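PDB 7JKA: m3DLH protein from Halieaceae bacterium, which probably hydrolyses dienelactones or related esters, and perhaps phosphotriesters, as an alpha/beta-hydrolase of the dienelactone hydrolase family. Local coordinates for residues R170-V175 against R243-E248; A127-C132 against R237-M242; Y21-T26 against W104-R109. All blocks are in the same frame, centred on the assembly; numbering follows the deposited sequence.

In the fold
Contact 3 comes first along the chain and closes before the other two open; it sets the turn between strands 14-22 and 27-35 against helix 101-116. Contacts 1 and 2 interlock, since strand segments 127-132 and 170-175 are both met later by successive parts of helix 232-250. Their centres lie about 9 Å apart and they touch directly, Phe246 CE1 standing 3.6 Å from Ala127 CB. Contact 3 is remote, its centre about 25 Å from that of contact 1 and about 23 Å from that of contact 2. All three reach the same mixed sheet, so one C-terminal helix packs over its central strands while contact 3 belongs to the N-terminal hairpin region.

Contact 1: residues R170-V175 against R243-E248; sequences RGRVLV and RNLFDE
Arg172 and Glu248 form a salt bridge on the more exposed side of the contact, while Leu174 and Leu245 pack deeper between strand and helix. Arg172 sends CG to the side opposite its carbonyl carbon (chi1 -51°) and then runs extended to NE, which carries the guanidinium out to the helix. NH1 gives a bent bond to Glu248 OE2, at 2.5 Å an unusually short length that should not be over-read. The acceptor lies almost in the guanidinium plane, at its edge, but OE2 is met on its anti side, and the two planar groups are turned 43° apart. This is therefore a salt bridge with one hydrogen bond, not a two-pronged pair.

Leu245 works as a two-branched wedge: CD2 rests 3.8 Å from Leu174 CB, and CD1 lies 4.1 Å from Arg172 CB. Its CG, trans to the backbone N (chi1 -178°), directs both methyls at the strand. With an alanine here in place of Arg172, the CB under Leu245 would remain, but Glu248 would probably lose its cationic mate and its carboxylate be set free to turn. The axes of strand 172-175 and helix segment 243-248 lie 10.1 Å apart, as expected where the C-terminal helix of an alpha/beta-hydrolase fold packs along a strand of the central sheet, running opposite to it.

Contact 2: residues A127-C132 against R237-M242; sequences AAIGFC and RSWTAM
Trp239 is the first residue of 237-242 to touch the strand, and it does so with the far end of its indole. CZ3 lies 4.2 Å from Ile129 CD1 and 4.4 Å from Phe131 CZ; this second approach is edge against edge, each ring meeting the other near its own plane, so the rings do not stack. One turn on, Met242 extends from the helix with CG trans to the backbone N, which brings SD to 4.1 Å from Ile129 CG2; the bend at chi3 (74°) then lays CE over the centre of the Trp239 ring, 3.5 Å above its plane. Ile129 thus divides its branches, CD1 reaching both Trp239 and Met242 while CG2 meets the sulfur, and its side chain crosses that of Met242 at about a right angle. The contact is apolar and largely buried, Trp239 being partly exposed.

Beyond Phe131, Cys132 stands at the N-cap of helix 133-143 in a Gly-x-Cys-x-Gly pattern consistent with a nucleophile elbow. Phe131 stacks on Phe154 and meets His57 edge-to-face. Strand 126-131 lies between strands 42-48 and 150-154; Trp239 and Met242 also press on Leu65 of helix 56-67, and Met242 reaches Val152 and Phe154.

Contact 3: residues Y21-T26 against W104-R109; sequences YTDGHT and WRALAR
The Tyr21 ring and Leu107 are joined through a water that sits at the ring's edge, in its plane. The water lies 2.7 Å from Tyr21 OH and donates to Leu107 O at 2.8 Å, so the phenol is tied to a helix carbonyl without touching it. Tyr21 OH is also bonded to Asp76 N. Around the ring stand Phe28, whose own ring meets it, and Ala110, Ala111 and Thr114 of helix 101-116. Across the helix, Trp104 is directed away from the hairpin, its ring meeting Phe133 and its NE1 bonded to Thr137 OG1.

A further flat group is the Asp23 carboxylate: OD1 is bonded within the turn, while OD2 only lies on the helix side, 4.3 Å from Ala106 CB. OD1 accepts two backbone N-H groups. Thr26 N, 2.8 Å from Asp23 OD1 and nearly straight (173°), comes almost along the C-O bond direction, whereas His25 N approaches from above the carboxylate plane, 45° out of it. These bonds make an Asx turn and the longer Asx motif, and hold the carboxylate in orientation. Asp23 CB rests 3.8 Å from Ala106 O.

Residues 23-26 link the antiparallel strands 14-22 and 27-35, which makes this the tip of a beta-hairpin, with Tyr21 paired to Phe28 through the backbone near the turn. Thr22 reinforces it with an ST turn, its OG1 accepting from Gly24 N at 2.9 Å. In a separate, additional bond Thr22 OG1 donates to Thr26 O at 2.6 Å, standing above that carbonyl plane. Gly24 takes a positive phi, where a side chain would jam against the carbonyl oxygen of Asp23. CG of Asp23 sits between backbone N and carbonyl carbon (chi1 62°), a placement that brings OD1 back over the turn.

Contact 1: residues R170-V175 against R243-E248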
# COMPACT_ATOMS: atom_id res chain seq x y z
N ARG A 170 9.32 -0.95 -11.77
CA ARG A 170 10.75 -1.07 -11.56
C ARG A 170 11.11 -1.91 -10.35
O ARG A 170 12.27 -2.32 -10.23
CB ARG A 170 11.36 0.32 -11.44
CG ARG A 170 11.06 1.11 -12.69
CD ARG A 170 11.25 2.57 -12.48
NE ARG A 170 12.59 2.81 -12.00
CZ ARG A 170 13.05 4.04 -11.77
NH1 ARG A 170 14.29 4.21 -11.33
NH2 ARG A 170 12.27 5.08 -12.00
N GLY A 171 10.16 -2.19 -9.46
CA GLY A 171 10.43 -2.92 -8.25
C GLY A 171 9.96 -4.36 -8.30
O GLY A 171 9.35 -4.82 -9.26
N ARG A 172 10.27 -5.08 -7.22
CA ARG A 172 9.77 -6.43 -7.05
C ARG A 172 8.38 -6.38 -6.46
O ARG A 172 8.13 -5.61 -5.52
CB ARG A 172 10.72 -7.22 -6.15
CG ARG A 172 12.16 -7.08 -6.64
CD ARG A 172 13.19 -7.78 -5.80
NE ARG A 172 14.50 -7.25 -6.15
CZ ARG A 172 15.65 -7.80 -5.81
NH1 ARG A 172 15.68 -8.92 -5.10
NH2 ARG A 172 16.79 -7.21 -6.18
N VAL A 173 7.46 -7.17 -7.01
CA VAL A 173 6.04 -7.09 -6.69
C VAL A 173 5.65 -8.35 -5.94
O VAL A 173 6.00 -9.45 -6.37
CB VAL A 173 5.17 -6.93 -7.95
CG1 VAL A 173 3.70 -7.00 -7.56
CG2 VAL A 173 5.47 -5.62 -8.64
N LEU A 174 4.95 -8.19 -4.82
CA LEU A 174 4.35 -9.31 -4.09
C LEU A 174 2.89 -8.99 -3.79
O LEU A 174 2.60 -8.00 -3.11
CB LEU A 174 5.10 -9.58 -2.78
CG LEU A 174 4.41 -10.57 -1.83
CD1 LEU A 174 4.34 -11.97 -2.41
CD2 LEU A 174 5.17 -10.60 -0.54
N VAL A 175 1.98 -9.81 -4.31
CA VAL A 175 0.54 -9.67 -4.06
C VAL A 175 0.15 -10.73 -3.03
O VAL A 175 0.28 -11.93 -3.30
CB VAL A 175 -0.29 -9.85 -5.34
CG1 VAL A 175 -1.77 -9.91 -5.01
CG2 VAL A 175 -0.01 -8.68 -6.30
N ARG A 243 8.27 -8.96 4.96
CA ARG A 243 9.57 -8.76 5.59
C ARG A 243 10.67 -9.50 4.84
O ARG A 243 11.77 -8.97 4.67
CB ARG A 243 9.54 -9.21 7.04
CG ARG A 243 8.74 -8.33 7.98
CD ARG A 243 8.89 -8.83 9.42
NE ARG A 243 10.28 -8.72 9.88
CZ ARG A 243 10.73 -9.14 11.06
NH1 ARG A 243 9.91 -9.70 11.94
NH2 ARG A 243 12.01 -8.97 11.37
N ASN A 244 10.40 -10.73 4.38
CA ASN A 244 11.43 -11.47 3.63
C ASN A 244 11.79 -10.77 2.33
O ASN A 244 12.96 -10.76 1.93
CB ASN A 244 10.96 -12.90 3.31
CG ASN A 244 10.82 -13.79 4.55
OD1 ASN A 244 11.43 -13.57 5.59
ND2 ASN A 244 10.00 -14.84 4.42
N LEU A 245 10.79 -10.20 1.64
CA LEU A 245 11.05 -9.47 0.40
C LEU A 245 11.85 -8.21 0.68
O LEU A 245 12.84 -7.92 -0.01
CB LEU A 245 9.74 -9.12 -0.30
CG LEU A 245 9.91 -8.40 -1.65
CD1 LEU A 245 10.72 -9.24 -2.63
CD2 LEU A 245 8.54 -8.07 -2.23
N PHE A 246 11.44 -7.46 1.70
CA PHE A 246 12.18 -6.25 2.06
C PHE A 246 13.63 -6.57 2.42
O PHE A 246 14.55 -5.86 2.00
CB PHE A 246 11.49 -5.54 3.23
CG PHE A 246 10.21 -4.82 2.84
CD1 PHE A 246 9.74 -4.81 1.53
CD2 PHE A 246 9.46 -4.19 3.82
CE1 PHE A 246 8.56 -4.14 1.20
CE2 PHE A 246 8.29 -3.50 3.50
CZ PHE A 246 7.84 -3.48 2.20
N ASP A 247 13.85 -7.65 3.19
CA ASP A 247 15.22 -8.01 3.56
C ASP A 247 16.05 -8.31 2.32
O ASP A 247 17.23 -7.95 2.23
CB ASP A 247 15.22 -9.23 4.48
CG ASP A 247 14.82 -8.92 5.89
OD1 ASP A 247 14.68 -7.72 6.23
OD2 ASP A 247 14.63 -9.88 6.66
N GLU A 248 15.44 -8.99 1.35
CA GLU A 248 16.14 -9.31 0.11
C GLU A 248 16.56 -8.05 -0.62
O GLU A 248 17.71 -7.93 -1.08
CB GLU A 248 15.20 -10.17 -0.74
CG GLU A 248 15.75 -10.65 -2.04
CD GLU A 248 14.63 -11.22 -2.91
OE1 GLU A 248 14.15 -12.34 -2.61
OE2 GLU A 248 14.22 -10.53 -3.86

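Contact 2: residues A127-C132 against R237-M242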
# COMPACT_ATOMS: atom_id res chain seq x y z
N ALA A 127 10.05 1.35 -0.59
CA ALA A 127 8.97 0.42 -0.89
C ALA A 127 7.63 1.10 -0.72
O ALA A 127 7.51 2.14 -0.07
CB ALA A 127 9.04 -0.83 0.00
N ALA A 128 6.60 0.47 -1.28
CA ALA A 128 5.23 0.87 -1.01
C ALA A 128 4.42 -0.36 -0.66
O ALA A 128 4.54 -1.39 -1.34
CB ALA A 128 4.58 1.57 -2.22
N ILE A 129 3.59 -0.25 0.36
CA ILE A 129 2.62 -1.28 0.67
C ILE A 129 1.24 -0.64 0.73
O ILE A 129 1.08 0.57 0.86
CB ILE A 129 2.93 -2.02 1.98
CG1 ILE A 129 2.66 -1.16 3.23
CG2 ILE A 129 4.35 -2.56 1.96
CD1 ILE A 129 2.76 -2.00 4.55
N GLY A 130 0.22 -1.49 0.64
CA GLY A 130 -1.13 -0.98 0.72
C GLY A 130 -2.10 -2.08 1.04
O GLY A 130 -1.88 -3.26 0.73
N PHE A 131 -3.20 -1.69 1.67
CA PHE A 131 -4.24 -2.58 2.15
C PHE A 131 -5.50 -2.25 1.37
O PHE A 131 -5.89 -1.09 1.30
CB PHE A 131 -4.43 -2.37 3.66
CG PHE A 131 -3.19 -2.65 4.43
CD1 PHE A 131 -2.21 -1.68 4.57
CD2 PHE A 131 -2.96 -3.93 4.91
CE1 PHE A 131 -1.02 -1.96 5.24
CE2 PHE A 131 -1.78 -4.24 5.58
CZ PHE A 131 -0.80 -3.25 5.73
N CYS A 132 -6.13 -3.26 0.78
CA CYS A 132 -7.36 -3.08 -0.02
C CYS A 132 -7.10 -2.03 -1.09
O CYS A 132 -6.12 -2.16 -1.84
CB CYS A 132 -8.53 -2.74 0.85
SG CYS A 132 -8.80 -3.96 1.92
N ARG A 237 1.47 -14.56 8.24
CA ARG A 237 2.22 -15.12 7.12
C ARG A 237 2.54 -14.06 6.07
O ARG A 237 3.66 -14.01 5.55
CB ARG A 237 1.44 -16.26 6.47
CG ARG A 237 1.34 -17.52 7.32
CD ARG A 237 0.23 -18.38 6.79
NE ARG A 237 0.26 -19.67 7.44
CZ ARG A 237 -0.63 -20.64 7.20
NH1 ARG A 237 -1.62 -20.44 6.34
NH2 ARG A 237 -0.53 -21.80 7.82
N SER A 238 1.55 -13.26 5.70
CA SER A 238 1.77 -12.24 4.69
C SER A 238 2.72 -11.15 5.18
O SER A 238 3.53 -10.65 4.40
CB SER A 238 0.44 -11.63 4.24
OG SER A 238 -0.27 -11.03 5.31
N TRP A 239 2.66 -10.78 6.47
CA TRP A 239 3.63 -9.82 7.00
C TRP A 239 5.04 -10.40 6.93
O TRP A 239 6.00 -9.69 6.58
CB TRP A 239 3.27 -9.47 8.43
CG TRP A 239 3.95 -8.25 8.98
CD1 TRP A 239 4.93 -8.22 9.93
CD2 TRP A 239 3.68 -6.89 8.62
NE1 TRP A 239 5.29 -6.92 10.18
CE2 TRP A 239 4.53 -6.08 9.40
CE3 TRP A 239 2.79 -6.27 7.74
CZ2 TRP A 239 4.53 -4.68 9.32
CZ3 TRP A 239 2.78 -4.88 7.66
CH2 TRP A 239 3.65 -4.10 8.44
N THR A 240 5.19 -11.68 7.25
CA THR A 240 6.50 -12.32 7.13
C THR A 240 6.97 -12.33 5.69
O THR A 240 8.15 -12.09 5.41
CB THR A 240 6.42 -13.74 7.68
OG1 THR A 240 6.21 -13.68 9.09
CG2 THR A 240 7.72 -14.53 7.42
N ALA A 241 6.06 -12.63 4.74
CA ALA A 241 6.47 -12.62 3.34
C ALA A 241 6.94 -11.24 2.92
O ALA A 241 7.94 -11.12 2.20
CB ALA A 241 5.32 -13.12 2.46
N MET A 242 6.24 -10.19 3.36
CA MET A 242 6.68 -8.82 3.12
C MET A 242 8.06 -8.57 3.70
O MET A 242 8.94 -8.01 3.02
CB MET A 242 5.67 -7.85 3.74
CG MET A 242 6.04 -6.37 3.55
SD MET A 242 5.25 -5.34 4.81
CE MET A 242 6.28 -5.78 6.21

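Contact 3: residues Y21-T26 against W104-R109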
# COMPACT_ATOMS: atom_id res chain seq x y z
N TYR A 21 1.55 17.59 3.18
CA TYR A 21 2.14 17.58 1.86
C TYR A 21 1.04 17.79 0.83
O TYR A 21 -0.14 17.83 1.17
CB TYR A 21 2.89 16.26 1.60
CG TYR A 21 2.03 14.99 1.65
CD1 TYR A 21 1.70 14.38 2.87
CD2 TYR A 21 1.58 14.39 0.49
CE1 TYR A 21 0.94 13.22 2.91
CE2 TYR A 21 0.82 13.24 0.52
CZ TYR A 21 0.49 12.66 1.74
OH TYR A 21 -0.27 11.49 1.77
N THR A 22 1.43 17.94 -0.43
CA THR A 22 0.44 18.27 -1.45
C THR A 22 0.85 17.68 -2.78
O THR A 22 2.04 17.44 -3.04
CB THR A 22 0.23 19.79 -1.54
OG1 THR A 22 -0.82 20.11 -2.47
CG2 THR A 22 1.51 20.51 -1.98
N ASP A 23 -0.14 17.44 -3.64
CA ASP A 23 0.11 17.19 -5.04
C ASP A 23 -0.02 18.45 -5.90
O ASP A 23 0.03 18.36 -7.13
CB ASP A 23 -0.85 16.11 -5.55
CG ASP A 23 -2.30 16.53 -5.45
OD1 ASP A 23 -2.60 17.64 -4.94
OD2 ASP A 23 -3.15 15.72 -5.89
N GLY A 24 -0.21 19.61 -5.26
CA GLY A 24 -0.44 20.87 -5.97
C GLY A 24 -1.90 21.24 -6.10
O GLY A 24 -2.21 22.40 -6.43
N HIS A 25 -2.81 20.29 -5.90
CA HIS A 25 -4.25 20.56 -5.85
C HIS A 25 -4.77 20.48 -4.43
O HIS A 25 -5.44 21.39 -3.93
CB HIS A 25 -5.02 19.52 -6.69
CG HIS A 25 -4.79 19.60 -8.18
ND1 HIS A 25 -5.45 18.76 -9.06
CD2 HIS A 25 -4.00 20.40 -8.93
CE1 HIS A 25 -5.07 19.04 -10.29
NE2 HIS A 25 -4.20 20.03 -10.25
N THR A 26 -4.45 19.39 -3.76
CA THR A 26 -5.08 18.97 -2.52
C THR A 26 -4.05 19.02 -1.41
O THR A 26 -2.87 18.72 -1.63
CB THR A 26 -5.63 17.55 -2.69
OG1 THR A 26 -6.62 17.56 -3.74
CG2 THR A 26 -6.24 17.03 -1.40
N TRP A 104 -5.15 9.97 -9.31
CA TRP A 104 -4.85 8.90 -8.38
C TRP A 104 -3.35 8.72 -8.23
O TRP A 104 -2.83 8.64 -7.12
CB TRP A 104 -5.53 7.64 -8.91
CG TRP A 104 -5.57 6.44 -8.02
CD1 TRP A 104 -5.22 6.35 -6.72
CD2 TRP A 104 -5.99 5.14 -8.43
NE1 TRP A 104 -5.39 5.04 -6.28
CE2 TRP A 104 -5.89 4.30 -7.31
CE3 TRP A 104 -6.48 4.63 -9.64
CZ2 TRP A 104 -6.22 2.93 -7.37
CZ3 TRP A 104 -6.83 3.29 -9.70
CH2 TRP A 104 -6.71 2.46 -8.58
N ARG A 105 -2.64 8.69 -9.36
CA ARG A 105 -1.20 8.51 -9.30
C ARG A 105 -0.52 9.73 -8.71
O ARG A 105 0.49 9.59 -8.03
CB ARG A 105 -0.65 8.21 -10.69
CG ARG A 105 -1.07 6.81 -11.13
CD ARG A 105 -0.91 6.56 -12.61
NE ARG A 105 -1.42 5.21 -12.92
CZ ARG A 105 -1.03 4.47 -13.95
NH1 ARG A 105 -0.09 4.91 -14.78
NH2 ARG A 105 -1.57 3.26 -14.12
N ALA A 106 -1.10 10.92 -8.89
CA ALA A 106 -0.49 12.12 -8.35
C ALA A 106 -0.53 12.14 -6.83
O ALA A 106 0.43 12.58 -6.19
CB ALA A 106 -1.19 13.36 -8.91
N LEU A 107 -1.65 11.72 -6.22
CA LEU A 107 -1.68 11.68 -4.76
C LEU A 107 -0.77 10.58 -4.22
O LEU A 107 -0.23 10.71 -3.11
CB LEU A 107 -3.13 11.54 -4.25
CG LEU A 107 -3.91 10.23 -4.38
CD1 LEU A 107 -3.53 9.23 -3.31
CD2 LEU A 107 -5.43 10.58 -4.34
N ALA A 108 -0.59 9.49 -4.97
CA ALA A 108 0.33 8.44 -4.53
C ALA A 108 1.78 8.90 -4.66
O ALA A 108 2.60 8.70 -3.76
CB ALA A 108 0.10 7.18 -5.35
N ARG A 109 2.10 9.57 -5.77
CA ARG A 109 3.45 10.08 -5.96
C ARG A 109 3.77 11.18 -4.96
O ARG A 109 4.92 11.29 -4.50
CB ARG A 109 3.61 10.56 -7.40
CG ARG A 109 5.03 10.59 -7.87
CD ARG A 109 5.22 9.84 -9.17
NE ARG A 109 6.64 9.75 -9.45
CZ ARG A 109 7.17 9.49 -10.64
NH1 ARG A 109 8.50 9.45 -10.76
NH2 ARG A 109 6.39 9.30 -11.70
O HOH W 1 -1.21 10.46 -0.49